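Local coordinates for tetratricopeptide repeat protein (Parabacteroides merdae ATCC 43184, PDB 4R7S), which is of unknown function but, as a tetratricopeptide repeat protein, probably offers a helical scaffold for binding other proteins or peptides, at residues A[2-7]-A[35-40]; A[232-237]-A[248-253]; A[134-139]-A[144-149]; A[181-186]-A[197-202]. All coordinates share one frame; numbering follows the deposited sequence.

Contact 1. Residues A[2-7]-A[35-40]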
loop_
_atom_site.group_PDB
_atom_site.type_symbol
_atom_site.label_atom_id
_atom_site.label_comp_id
_atom_site.label_asym_id
_atom_site.label_seq_id
_atom_site.Cartn_x
_atom_site.Cartn_y
_atom_site.Cartn_z
ATOM N N GLN A 2 8.318 8.120 37.587
ATOM C CA GLN A 2 9.347 8.962 36.978
ATOM C C GLN A 2 10.254 8.196 35.999
ATOM O O GLN A 2 10.546 8.730 34.924
ATOM C CB GLN A 2 10.189 9.627 38.082
ATOM C CG GLN A 2 10.644 11.050 37.755
ATOM C CD GLN A 2 11.630 11.557 38.783
ATOM O OE1 GLN A 2 11.269 11.905 39.917
ATOM N NE2 GLN A 2 12.908 11.580 38.420
ATOM N N SER A 3 10.724 6.984 36.380
ATOM C CA SER A 3 11.585 6.132 35.554
ATOM C C SER A 3 10.850 5.725 34.266
ATOM O O SER A 3 11.422 5.830 33.169
ATOM C CB SER A 3 12.028 4.889 36.323
ATOM O OG SER A 3 12.730 5.205 37.516
ATOM N N TYR A 4 9.569 5.316 34.405
ATOM C CA TYR A 4 8.691 4.929 33.314
ATOM C C TYR A 4 8.547 6.098 32.324
ATOM O O TYR A 4 8.724 5.911 31.117
ATOM C CB TYR A 4 7.346 4.514 33.902
ATOM C CG TYR A 4 6.225 4.186 32.940
ATOM C CD1 TYR A 4 6.122 2.922 32.363
ATOM C CD2 TYR A 4 5.177 5.080 32.731
ATOM C CE1 TYR A 4 5.048 2.586 31.537
ATOM C CE2 TYR A 4 4.096 4.752 31.913
ATOM C CZ TYR A 4 4.035 3.504 31.318
ATOM O OH TYR A 4 2.948 3.165 30.545
ATOM N N GLU A 5 8.277 7.303 32.845
ATOM C CA GLU A 5 8.118 8.515 32.040
ATOM C C GLU A 5 9.413 8.906 31.326
ATOM O O GLU A 5 9.342 9.331 30.182
ATOM C CB GLU A 5 7.630 9.696 32.902
ATOM C CG GLU A 5 6.155 9.660 33.271
ATOM C CD GLU A 5 5.167 9.541 32.129
ATOM O OE1 GLU A 5 5.379 10.184 31.073
ATOM O OE2 GLU A 5 4.162 8.814 32.305
ATOM N N GLU A 6 10.577 8.780 31.989
ATOM C CA GLU A 6 11.867 9.147 31.387
ATOM C C GLU A 6 12.249 8.201 30.251
ATOM O O GLU A 6 12.873 8.634 29.270
ATOM C CB GLU A 6 12.986 9.186 32.424
ATOM C CG GLU A 6 12.975 10.448 33.264
ATOM C CD GLU A 6 13.786 10.402 34.545
ATOM O OE1 GLU A 6 14.933 9.891 34.524
ATOM O OE2 GLU A 6 13.283 10.923 35.567
ATOM N N LEU A 7 11.877 6.917 30.393
ATOM C CA LEU A 7 12.119 5.894 29.381
ATOM C C LEU A 7 11.239 6.173 28.170
ATOM O O LEU A 7 11.747 6.139 27.054
ATOM C CB LEU A 7 11.908 4.475 29.941
ATOM C CG LEU A 7 13.040 3.969 30.855
ATOM C CD1 LEU A 7 12.569 2.850 31.750
ATOM C CD2 LEU A 7 14.284 3.557 30.062
ATOM N N PRO A 35 4.962 -3.132 34.508
ATOM C CA PRO A 35 4.231 -4.138 33.702
ATOM C C PRO A 35 2.704 -4.022 33.748
ATOM O O PRO A 35 2.041 -4.348 32.760
ATOM C CB PRO A 35 4.680 -5.475 34.318
ATOM C CG PRO A 35 5.976 -5.180 34.952
ATOM C CD PRO A 35 5.840 -3.789 35.495
ATOM N N ALA A 36 2.159 -3.566 34.883
ATOM C CA ALA A 36 0.710 -3.419 35.090
ATOM C C ALA A 36 0.152 -2.047 34.654
ATOM O O ALA A 36 -1.065 -1.857 34.732
ATOM C CB ALA A 36 0.362 -3.673 36.553
ATOM N N ASN A 37 1.008 -1.114 34.168
ATOM C CA ASN A 37 0.512 0.212 33.760
ATOM C C ASN A 37 -0.559 0.084 32.690
ATOM O O ASN A 37 -0.307 -0.534 31.657
ATOM C CB ASN A 37 1.624 1.149 33.286
ATOM C CG ASN A 37 1.232 2.609 33.356
ATOM O OD1 ASN A 37 0.191 3.033 32.867
ATOM N ND2 ASN A 37 2.042 3.411 34.014
ATOM N N PRO A 38 -1.771 0.634 32.927
ATOM C CA PRO A 38 -2.846 0.493 31.925
ATOM C C PRO A 38 -2.617 1.321 30.648
ATOM O O PRO A 38 -3.273 1.059 29.636
ATOM C CB PRO A 38 -4.099 0.938 32.680
ATOM C CG PRO A 38 -3.599 1.835 33.756
ATOM C CD PRO A 38 -2.248 1.330 34.141
ATOM N N LEU A 39 -1.675 2.282 30.668
ATOM C CA LEU A 39 -1.370 3.074 29.473
ATOM C C LEU A 39 -0.394 2.331 28.556
ATOM O O LEU A 39 0.000 2.871 27.519
ATOM C CB LEU A 39 -0.797 4.463 29.851
ATOM C CG LEU A 39 -1.767 5.407 30.565
ATOM C CD1 LEU A 39 -1.053 6.642 31.114
ATOM C CD2 LEU A 39 -2.923 5.793 29.675
ATOM N N ASN A 40 -0.027 1.086 28.921
ATOM C CA ASN A 40 0.928 0.279 28.166
ATOM C C ASN A 40 0.493 -0.023 26.751
ATOM O O ASN A 40 1.367 -0.131 25.884
ATOM C CB ASN A 40 1.259 -1.015 28.892
ATOM C CG ASN A 40 2.359 -0.807 29.902
ATOM O OD1 ASN A 40 2.897 0.311 30.049
ATOM N ND2 ASN A 40 2.733 -1.879 30.602
HETATM O O HOH W 1 2.131 6.692 33.956
#

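Contact 2. Residues A[232-237]-A[248-253]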
loop_
_atom_site.group_PDB
_atom_site.type_symbol
_atom_site.label_atom_id
_atom_site.label_comp_id
_atom_site.label_asym_id
_atom_site.label_seq_id
_atom_site.Cartn_x
_atom_site.Cartn_y
_atom_site.Cartn_z
ATOM N N LEU A 232 16.804 -5.801 -19.798
ATOM C CA LEU A 232 17.453 -4.622 -19.199
ATOM C C LEU A 232 16.494 -3.921 -18.239
ATOM O O LEU A 232 16.891 -3.595 -17.115
ATOM C CB LEU A 232 17.976 -3.647 -20.277
ATOM C CG LEU A 232 19.086 -4.174 -21.225
ATOM C CD1 LEU A 232 19.279 -3.253 -22.408
ATOM C CD2 LEU A 232 20.420 -4.405 -20.496
ATOM N N ASP A 233 15.203 -3.785 -18.662
ATOM C CA ASP A 233 14.131 -3.202 -17.866
ATOM C C ASP A 233 13.758 -4.108 -16.680
ATOM O O ASP A 233 13.609 -3.597 -15.559
ATOM C CB ASP A 233 12.900 -2.917 -18.747
ATOM C CG ASP A 233 12.946 -1.615 -19.535
ATOM O OD1 ASP A 233 13.915 -0.828 -19.346
ATOM O OD2 ASP A 233 12.017 -1.372 -20.321
ATOM N N PHE A 234 13.650 -5.451 -16.902
ATOM C CA PHE A 234 13.346 -6.379 -15.805
ATOM C C PHE A 234 14.448 -6.342 -14.749
ATOM O O PHE A 234 14.128 -6.281 -13.555
ATOM C CB PHE A 234 13.124 -7.810 -16.311
ATOM C CG PHE A 234 11.923 -8.020 -17.214
ATOM C CD1 PHE A 234 10.742 -7.301 -17.016
ATOM C CD2 PHE A 234 11.961 -8.956 -18.238
ATOM C CE1 PHE A 234 9.636 -7.493 -17.849
ATOM C CE2 PHE A 234 10.855 -9.145 -19.074
ATOM C CZ PHE A 234 9.699 -8.407 -18.878
ATOM N N LYS A 235 15.741 -6.292 -15.179
ATOM C CA LYS A 235 16.873 -6.187 -14.246
ATOM C C LYS A 235 16.787 -4.899 -13.427
ATOM O O LYS A 235 16.926 -4.937 -12.199
ATOM C CB LYS A 235 18.212 -6.256 -14.985
ATOM C CG LYS A 235 18.733 -7.676 -15.133
ATOM C CD LYS A 235 19.492 -7.851 -16.432
ATOM C CE LYS A 235 20.136 -9.219 -16.556
ATOM N NZ LYS A 235 21.343 -9.368 -15.690
ATOM N N LYS A 236 16.472 -3.777 -14.100
ATOM C CA LYS A 236 16.325 -2.476 -13.459
ATOM C C LYS A 236 15.196 -2.503 -12.382
ATOM O O LYS A 236 15.417 -2.014 -11.265
ATOM C CB LYS A 236 16.092 -1.376 -14.507
ATOM C CG LYS A 236 15.927 0.039 -13.915
ATOM C CD LYS A 236 17.163 0.588 -13.218
ATOM C CE LYS A 236 16.831 1.805 -12.386
ATOM N NZ LYS A 236 18.037 2.331 -11.699
ATOM N N ALA A 237 14.028 -3.105 -12.708
ATOM C CA ALA A 237 12.907 -3.256 -11.767
ATOM C C ALA A 237 13.312 -4.145 -10.561
ATOM O O ALA A 237 12.901 -3.862 -9.436
ATOM C CB ALA A 237 11.690 -3.845 -12.477
ATOM N N LYS A 248 12.032 -13.118 -11.668
ATOM C CA LYS A 248 12.808 -14.301 -12.083
ATOM C C LYS A 248 12.143 -14.972 -13.321
ATOM O O LYS A 248 12.839 -15.286 -14.287
ATOM C CB LYS A 248 12.946 -15.310 -10.909
ATOM C CG LYS A 248 13.937 -16.451 -11.162
ATOM C CD LYS A 248 13.755 -17.644 -10.221
ATOM C CE LYS A 248 13.496 -18.941 -10.957
ATOM N NZ LYS A 248 14.658 -19.365 -11.789
ATOM N N GLU A 249 10.800 -15.167 -13.278
ATOM C CA GLU A 249 10.005 -15.784 -14.352
ATOM C C GLU A 249 9.969 -14.926 -15.627
ATOM O O GLU A 249 9.964 -15.495 -16.724
ATOM C CB GLU A 249 8.555 -16.073 -13.897
ATOM C CG GLU A 249 8.414 -16.995 -12.688
ATOM C CD GLU A 249 8.975 -18.409 -12.743
ATOM O OE1 GLU A 249 9.112 -18.986 -13.850
ATOM O OE2 GLU A 249 9.215 -18.965 -11.648
ATOM N N LEU A 250 9.899 -13.573 -15.478
ATOM C CA LEU A 250 9.875 -12.636 -16.608
ATOM C C LEU A 250 11.199 -12.682 -17.340
ATOM O O LEU A 250 11.223 -12.778 -18.563
ATOM C CB LEU A 250 9.590 -11.190 -16.132
ATOM C CG LEU A 250 8.212 -10.888 -15.563
ATOM C CD1 LEU A 250 8.184 -9.505 -14.951
ATOM C CD2 LEU A 250 7.117 -11.065 -16.615
ATOM N N LEU A 251 12.305 -12.665 -16.575
ATOM C CA LEU A 251 13.663 -12.764 -17.097
ATOM C C LEU A 251 13.866 -14.033 -17.911
ATOM O O LEU A 251 14.490 -13.939 -18.968
ATOM C CB LEU A 251 14.704 -12.659 -15.976
ATOM C CG LEU A 251 14.991 -11.209 -15.575
ATOM C CD1 LEU A 251 15.611 -11.125 -14.197
ATOM C CD2 LEU A 251 15.833 -10.485 -16.644
ATOM N N LYS A 252 13.300 -15.200 -17.471
ATOM C CA LYS A 252 13.379 -16.473 -18.231
ATOM C C LYS A 252 12.762 -16.340 -19.643
ATOM O O LYS A 252 13.210 -17.026 -20.569
ATOM C CB LYS A 252 12.666 -17.623 -17.498
ATOM C CG LYS A 252 13.366 -18.138 -16.253
ATOM C CD LYS A 252 12.408 -18.868 -15.274
ATOM C CE LYS A 252 11.642 -20.039 -15.878
ATOM N NZ LYS A 252 10.932 -20.843 -14.838
ATOM N N LEU A 253 11.738 -15.467 -19.805
ATOM C CA LEU A 253 11.062 -15.292 -21.095
ATOM C C LEU A 253 11.926 -14.483 -22.100
ATOM O O LEU A 253 11.641 -14.501 -23.306
ATOM C CB LEU A 253 9.661 -14.655 -20.928
ATOM C CG LEU A 253 8.706 -15.280 -19.882
ATOM C CD1 LEU A 253 7.380 -14.620 -19.919
ATOM C CD2 LEU A 253 8.527 -16.797 -20.060
#

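Contact 3. Residues A[134-139]-A[144-149]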
loop_
_atom_site.group_PDB
_atom_site.type_symbol
_atom_site.label_atom_id
_atom_site.label_comp_id
_atom_site.label_asym_id
_atom_site.label_seq_id
_atom_site.Cartn_x
_atom_site.Cartn_y
_atom_site.Cartn_z
ATOM N N LYS A 134 -18.783 5.217 -0.880
ATOM C CA LYS A 134 -18.901 5.692 0.506
ATOM C C LYS A 134 -17.966 6.856 0.740
ATOM O O LYS A 134 -18.378 7.811 1.385
ATOM C CB LYS A 134 -18.628 4.563 1.531
ATOM C CG LYS A 134 -19.118 4.856 2.962
ATOM C CD LYS A 134 -20.647 4.778 3.137
ATOM C CE LYS A 134 -21.112 5.283 4.481
ATOM N NZ LYS A 134 -22.596 5.285 4.584
ATOM N N ILE A 135 -16.717 6.790 0.210
ATOM C CA ILE A 135 -15.734 7.877 0.322
ATOM C C ILE A 135 -16.281 9.134 -0.375
ATOM O O ILE A 135 -16.356 10.189 0.247
ATOM C CB ILE A 135 -14.332 7.497 -0.232
ATOM C CG1 ILE A 135 -13.788 6.238 0.461
ATOM C CG2 ILE A 135 -13.366 8.692 -0.079
ATOM C CD1 ILE A 135 -12.535 5.656 -0.064
ATOM N N LEU A 136 -16.708 9.006 -1.637
ATOM C CA LEU A 136 -17.244 10.132 -2.408
ATOM C C LEU A 136 -18.531 10.740 -1.804
ATOM O O LEU A 136 -18.817 11.914 -2.031
ATOM C CB LEU A 136 -17.486 9.706 -3.851
ATOM C CG LEU A 136 -16.218 9.582 -4.662
ATOM C CD1 LEU A 136 -16.430 8.677 -5.841
ATOM C CD2 LEU A 136 -15.663 10.958 -5.044
ATOM N N GLU A 137 -19.276 9.955 -1.026
ATOM C CA GLU A 137 -20.497 10.391 -0.352
ATOM C C GLU A 137 -20.104 11.280 0.850
ATOM O O GLU A 137 -20.862 12.199 1.187
ATOM C CB GLU A 137 -21.306 9.141 0.062
ATOM C CG GLU A 137 -22.396 9.293 1.108
ATOM C CD GLU A 137 -22.969 7.971 1.594
ATOM O OE1 GLU A 137 -22.968 6.990 0.811
ATOM O OE2 GLU A 137 -23.415 7.914 2.765
ATOM N N VAL A 138 -18.914 11.032 1.476
ATOM C CA VAL A 138 -18.456 11.839 2.627
ATOM C C VAL A 138 -17.416 12.891 2.181
ATOM O O VAL A 138 -17.167 13.847 2.902
ATOM C CB VAL A 138 -17.928 11.011 3.848
ATOM C CG1 VAL A 138 -18.912 9.928 4.280
ATOM C CG2 VAL A 138 -16.553 10.417 3.589
ATOM N N ASN A 139 -16.812 12.709 1.015
ATOM C CA ASN A 139 -15.767 13.589 0.503
ATOM C C ASN A 139 -15.847 13.545 -1.007
ATOM O O ASN A 139 -15.154 12.753 -1.659
ATOM C CB ASN A 139 -14.408 13.132 1.055
ATOM C CG ASN A 139 -13.178 13.844 0.571
ATOM O OD1 ASN A 139 -13.233 14.881 -0.079
ATOM N ND2 ASN A 139 -12.022 13.285 0.894
ATOM N N ARG A 144 -8.520 9.776 -4.821
ATOM C CA ARG A 144 -8.190 8.354 -4.705
ATOM C C ARG A 144 -9.432 7.464 -4.763
ATOM O O ARG A 144 -9.306 6.318 -5.199
ATOM C CB ARG A 144 -7.315 8.023 -3.476
ATOM C CG ARG A 144 -7.944 8.262 -2.126
ATOM C CD ARG A 144 -6.945 8.009 -1.021
ATOM N NE ARG A 144 -7.634 8.057 0.264
ATOM C CZ ARG A 144 -7.136 7.615 1.411
ATOM N NH1 ARG A 144 -5.906 7.110 1.460
ATOM N NH2 ARG A 144 -7.860 7.678 2.522
ATOM N N ALA A 145 -10.619 7.987 -4.413
ATOM C CA ALA A 145 -11.854 7.214 -4.518
ATOM C C ALA A 145 -12.178 6.948 -6.005
ATOM O O ALA A 145 -12.510 5.820 -6.377
ATOM C CB ALA A 145 -12.986 7.948 -3.843
ATOM N N ARG A 146 -11.976 7.974 -6.853
ATOM C CA ARG A 146 -12.183 7.926 -8.301
ATOM C C ARG A 146 -11.163 6.978 -8.920
ATOM O O ARG A 146 -11.527 6.184 -9.776
ATOM C CB ARG A 146 -12.127 9.345 -8.927
ATOM C CG ARG A 146 -13.299 10.242 -8.479
ATOM C CD ARG A 146 -13.438 11.536 -9.278
ATOM N NE ARG A 146 -14.519 12.366 -8.744
ATOM C CZ ARG A 146 -15.802 12.298 -9.102
ATOM N NH1 ARG A 146 -16.194 11.457 -10.054
ATOM N NH2 ARG A 146 -16.700 13.078 -8.518
ATOM N N LEU A 147 -9.922 6.988 -8.419
ATOM C CA LEU A 147 -8.868 6.082 -8.872
ATOM C C LEU A 147 -9.201 4.644 -8.510
ATOM O O LEU A 147 -8.992 3.746 -9.310
ATOM C CB LEU A 147 -7.548 6.492 -8.235
ATOM C CG LEU A 147 -6.284 5.908 -8.828
ATOM C CD1 LEU A 147 -6.038 6.439 -10.233
ATOM C CD2 LEU A 147 -5.111 6.273 -7.961
ATOM N N GLY A 148 -9.765 4.445 -7.324
ATOM C CA GLY A 148 -10.238 3.140 -6.888
ATOM C C GLY A 148 -11.222 2.586 -7.903
ATOM O O GLY A 148 -11.081 1.442 -8.335
ATOM N N HIS A 149 -12.180 3.430 -8.338
ATOM C CA HIS A 149 -13.172 3.088 -9.359
ATOM C C HIS A 149 -12.490 2.747 -10.694
ATOM O O HIS A 149 -12.855 1.756 -11.321
ATOM C CB HIS A 149 -14.187 4.235 -9.555
ATOM C CG HIS A 149 -15.279 4.255 -8.529
ATOM N ND1 HIS A 149 -16.098 3.157 -8.322
ATOM C CD2 HIS A 149 -15.680 5.256 -7.716
ATOM C CE1 HIS A 149 -16.961 3.522 -7.393
ATOM N NE2 HIS A 149 -16.754 4.781 -7.005
#

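Contact 4. Residues A[181-186]-A[197-202]. With EDO (1,2-ethanediol), chain G.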
loop_
_atom_site.group_PDB
_atom_site.type_symbol
_atom_site.label_atom_id
_atom_site.label_comp_id
_atom_site.label_asym_id
_atom_site.label_seq_id
_atom_site.Cartn_x
_atom_site.Cartn_y
_atom_site.Cartn_z
ATOM N N GLU A 181 0.830 6.134 -15.172
ATOM C CA GLU A 181 1.267 4.770 -14.847
ATOM C C GLU A 181 0.053 3.834 -14.746
ATOM O O GLU A 181 0.116 2.684 -15.202
ATOM C CB GLU A 181 2.078 4.745 -13.542
ATOM C CG GLU A 181 3.455 5.392 -13.669
ATOM C CD GLU A 181 4.543 4.875 -12.743
ATOM O OE1 GLU A 181 4.287 3.898 -11.998
ATOM O OE2 GLU A 181 5.664 5.437 -12.774
ATOM N N GLY A 182 -1.031 4.344 -14.176
ATOM C CA GLY A 182 -2.291 3.617 -14.049
ATOM C C GLY A 182 -2.963 3.463 -15.402
ATOM O O GLY A 182 -3.375 2.364 -15.780
ATOM N N ARG A 183 -3.021 4.566 -16.169
ATOM C CA ARG A 183 -3.606 4.553 -17.502
ATOM C C ARG A 183 -2.798 3.654 -18.436
ATOM O O ARG A 183 -3.416 2.910 -19.209
ATOM C CB ARG A 183 -3.750 5.973 -18.094
ATOM C CG ARG A 183 -4.650 5.971 -19.317
ATOM C CD ARG A 183 -5.041 7.356 -19.764
ATOM N NE ARG A 183 -3.894 8.050 -20.321
ATOM C CZ ARG A 183 -3.920 9.307 -20.726
ATOM N NH1 ARG A 183 -5.044 10.006 -20.659
ATOM N NH2 ARG A 183 -2.829 9.872 -21.221
ATOM N N ALA A 184 -1.436 3.717 -18.379
ATOM C CA ALA A 184 -0.585 2.856 -19.219
ATOM C C ALA A 184 -0.889 1.373 -18.944
ATOM O O ALA A 184 -1.004 0.592 -19.881
ATOM C CB ALA A 184 0.900 3.140 -18.985
ATOM N N ASP A 185 -1.071 1.006 -17.667
ATOM C CA ASP A 185 -1.366 -0.368 -17.265
ATOM C C ASP A 185 -2.702 -0.802 -17.838
ATOM O O ASP A 185 -2.841 -1.958 -18.254
ATOM C CB ASP A 185 -1.342 -0.536 -15.731
ATOM C CG ASP A 185 -1.342 -1.995 -15.302
ATOM O OD1 ASP A 185 -0.370 -2.710 -15.633
ATOM O OD2 ASP A 185 -2.343 -2.437 -14.683
ATOM N N LEU A 186 -3.671 0.122 -17.873
ATOM C CA LEU A 186 -4.986 -0.138 -18.457
ATOM C C LEU A 186 -4.843 -0.390 -19.953
ATOM O O LEU A 186 -5.431 -1.343 -20.466
ATOM C CB LEU A 186 -5.955 1.039 -18.217
ATOM C CG LEU A 186 -7.187 1.071 -19.126
ATOM C CD1 LEU A 186 -8.183 -0.001 -18.745
ATOM C CD2 LEU A 186 -7.837 2.385 -19.051
HETATM N N MSE A 197 2.738 2.783 -24.445
HETATM C CA MSE A 197 4.116 3.276 -24.558
HETATM C C MSE A 197 4.176 4.789 -24.590
HETATM O O MSE A 197 5.123 5.358 -24.053
HETATM C CB MSE A 197 4.825 2.717 -25.787
HETATM C CG MSE A 197 5.288 1.269 -25.614
HETATM SE SE MSE A 197 6.567 1.003 -24.131
HETATM C CE MSE A 197 7.625 2.930 -24.202
ATOM N N ALA A 198 3.170 5.436 -25.214
ATOM C CA ALA A 198 3.072 6.885 -25.272
ATOM C C ALA A 198 3.006 7.424 -23.848
ATOM O O ALA A 198 3.787 8.305 -23.502
ATOM C CB ALA A 198 1.850 7.299 -26.079
ATOM N N ASP A 199 2.120 6.840 -23.002
ATOM C CA ASP A 199 1.975 7.193 -21.576
ATOM C C ASP A 199 3.247 6.899 -20.800
ATOM O O ASP A 199 3.682 7.751 -20.013
ATOM C CB ASP A 199 0.796 6.463 -20.931
ATOM C CG ASP A 199 -0.551 7.166 -21.049
ATOM O OD1 ASP A 199 -0.591 8.311 -21.551
ATOM O OD2 ASP A 199 -1.551 6.590 -20.618
ATOM N N ILE A 200 3.865 5.716 -21.044
ATOM C CA ILE A 200 5.106 5.302 -20.388
ATOM C C ILE A 200 6.247 6.298 -20.707
ATOM O O ILE A 200 6.968 6.720 -19.805
ATOM C CB ILE A 200 5.447 3.851 -20.774
ATOM C CG1 ILE A 200 4.462 2.876 -20.076
ATOM C CG2 ILE A 200 6.920 3.483 -20.440
ATOM C CD1 ILE A 200 4.554 1.408 -20.528
ATOM N N GLU A 201 6.352 6.711 -21.968
ATOM C CA GLU A 201 7.346 7.659 -22.476
ATOM C C GLU A 201 7.221 9.007 -21.770
ATOM O O GLU A 201 8.232 9.671 -21.534
ATOM C CB GLU A 201 7.164 7.834 -24.000
ATOM C CG GLU A 201 8.186 8.735 -24.692
ATOM C CD GLU A 201 9.649 8.336 -24.580
ATOM O OE1 GLU A 201 9.957 7.120 -24.615
ATOM O OE2 GLU A 201 10.495 9.254 -24.472
ATOM N N LYS A 202 5.980 9.406 -21.444
ATOM C CA LYS A 202 5.702 10.671 -20.782
ATOM C C LYS A 202 6.303 10.672 -19.375
ATOM O O LYS A 202 6.943 11.642 -18.995
ATOM C CB LYS A 202 4.181 10.963 -20.757
ATOM C CG LYS A 202 3.849 12.386 -20.311
ATOM C CD LYS A 202 2.788 13.045 -21.180
ATOM C CE LYS A 202 2.630 14.521 -20.856
ATOM N NZ LYS A 202 3.811 15.342 -21.270
HETATM C C1 EDO G . 9.310 11.690 -27.858
HETATM O O1 EDO G . 8.016 11.995 -27.330
HETATM C C2 EDO G . 10.421 12.084 -26.874
HETATM O O2 EDO G . 10.160 11.615 -25.556
#

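Contact 1. Residues A[2-7]-A[35-40]
Y4 reaches from helix 2-16 to the loop that opens helix 40-52, where its ring meets N37 and its hydroxyl meets N40. The hydroxyl donates to the side-chain carbonyl of N40, Y4 OH to N40 OD1 being 2.9 Å; OD1 lies in the plane of the ring, at its edge, and the donor is tilted 20° from the carbonyl plane. The amide of N37 lies over one ring face, almost parallel to it, the two planes 10° apart, with N37 ND2 nearest at 3.2 Å from Y4 CE2, toward the rim. Y4 has CG anti to the backbone N (chi1 175°), which sends the ring away from its own helix and across to the loop. The same N37 amide is held at both ends: its OD1 accepts from L39 N at 3.0 Å, while its ND2 donates to E34 and to a water that E5 contacts weakly. A third, slighter contact sets L39 CB 4.0 Å from Y4 OH. Without the ring, as with an alanine at Y4, N40 OD1 would probably lose its hydroxyl donor and the N37 amide its cover. N37 to N40 form a type I beta turn, and the N37 OD1 to L39 N bond is a side-chain cap of the kind seen where a turn leads into a helix, here within a tetratricopeptide repeat.

Contact 2. Residues A[232-237]-A[248-253]
F234 sets CG anti to the carbonyl carbon (chi1 -65°), L250 has nearly the same first torsion, and together they lay the phenyl ring of F234 against the start of the L250 side chain. L250 CB sits squarely over one ring face, 3.7 Å from the centroid of the F234 ring and 8° off its normal, a CH-pi contact. The two side chains cross at about a right angle. Further out, L250 CD1 covers the rim of the ring on one flank, 3.8 Å from F234 CE1, and the backbone oxygen of L250 lies 3.7 Å from F234 CE2 on the other. L251 takes up the stem of the same residue: its CD2 methyl packs on F234 CB at 3.8 Å. That methyl also brushes the aliphatic part of K235, with L251 CD2 to K235 CG at 4.3 Å, at the margin of the contact. Replacing F234 by an alanine is likely to take away the face on which L250 CB rests and open a gap between the segments. The side chains that meet do so through carbon atoms alone, and the two helical segments run antiparallel at 167° with their axes 9.7 Å apart. Helix 244-252 is the last of the chain and covers one side of helix 227-238; helix 211-223 packs on that helix through Y214 and V215, and its R217 and K221 form salt bridges with D233.

Contact 3. Residues A[134-139]-A[144-149]
A145 places its methyl between I135 and L136, where the two segments come closest (CA atoms of I135 and A145). A145 CB is 3.7 Å from L136 CG and, beside it, 3.9 Å from I135 CG2. L136 then spreads its two methyls along the facing helix. CD1 comes to the edge of the H149 imidazole, in the ring plane, at 4.0 Å from H149 CD2. CD2 lies over one face of the R146 guanidinium, 4.1 Å from R146 NE, and these two side chains cross at about a right angle. With CG anti to the carbonyl carbon (chi1 -75°), L136 points its two methyls to different neighbours, one to an arginine face and one to a histidine edge. R146 keeps an extended chain from CG to NE, which carries the guanidinium out beside L136, to that methyl. The second shell fixes the frame: H149 NE2 makes a weak hydrogen bond to D133, and A145 N bonds to S142 OG in the connecting turn. At the end of helix 125-138, I135 O accepts from both V138 N and N139 N. The two segments pass antiparallel at 154°, with axes 9.5 Å apart. Helix 109-121 backs the first helix through L112 and Q109, while helix 159-172 covers the second, with L169 against R146 and I165 against H149.

Contact 4. Residues A[181-186]-A[197-202]
R183 reaches D199 by a chain that grazes one carboxylate oxygen almost from its base. At CB and again at CG it runs beside D199 OD2, each of these R183 carbons 3.4 Å from that oxygen. CD is somewhat more distant. The chain then bends at chi3 (70°), which turns the guanidinium edge-on to the acid. NE donates to D199 OD2 at 2.8 Å with an N-H...O angle of 177°, and NH2 donates to D199 OD1 at 2.7 Å and 173°. Both oxygens use their syn lone pairs and both lie in the guanidinium plane; the two groups are nearly coplanar. This side-on, two-nitrogen salt bridge fixes the rotation of both ends and probably keeps the buried carboxylate ionised. NH1 turns to N167 of helix 159-172, giving the guanidinium a further anchor. Next to the bridge, A184 supplies the apolar part: its CB is 3.9 Å from D199 CB and 3.7 Å from I200 CG1. The small A184 side chain is consistent with the close approach of the antiparallel segments, axes 8.5 Å apart. On the far side of its helix, E201 OE2 accepts from O2 of an ethanediol, probably from the crystallisation liquor. Helix 159-172 lies against R183 and L186, whereas helix 211-223 packs on D185 and, through I220, on I200. Y180 and Y187 of helix 178-189 also touch D199.

The four contacts follow one another along the all-helical chain without nesting. Contact 1, near the N-terminus, and contact 2, near the C-terminus, lie on opposite sides of the chain's centre, their own centres 51 Å apart. Contact 3 is the nearest of the four to that centre, at 17 Å. It approaches contact 4 to about 6 Å between nearest atoms, and contact 4 approaches contact 2 to about 7 Å, yet none of them touch. Helix 159-172 packs on contacts 3 and 4, and helix 211-223 on contacts 4 and 2, so neighbouring pairs share an intervening helix. No active site is known; the ethanediol on E201 of segment 197-202 is probably a crystallisation additive.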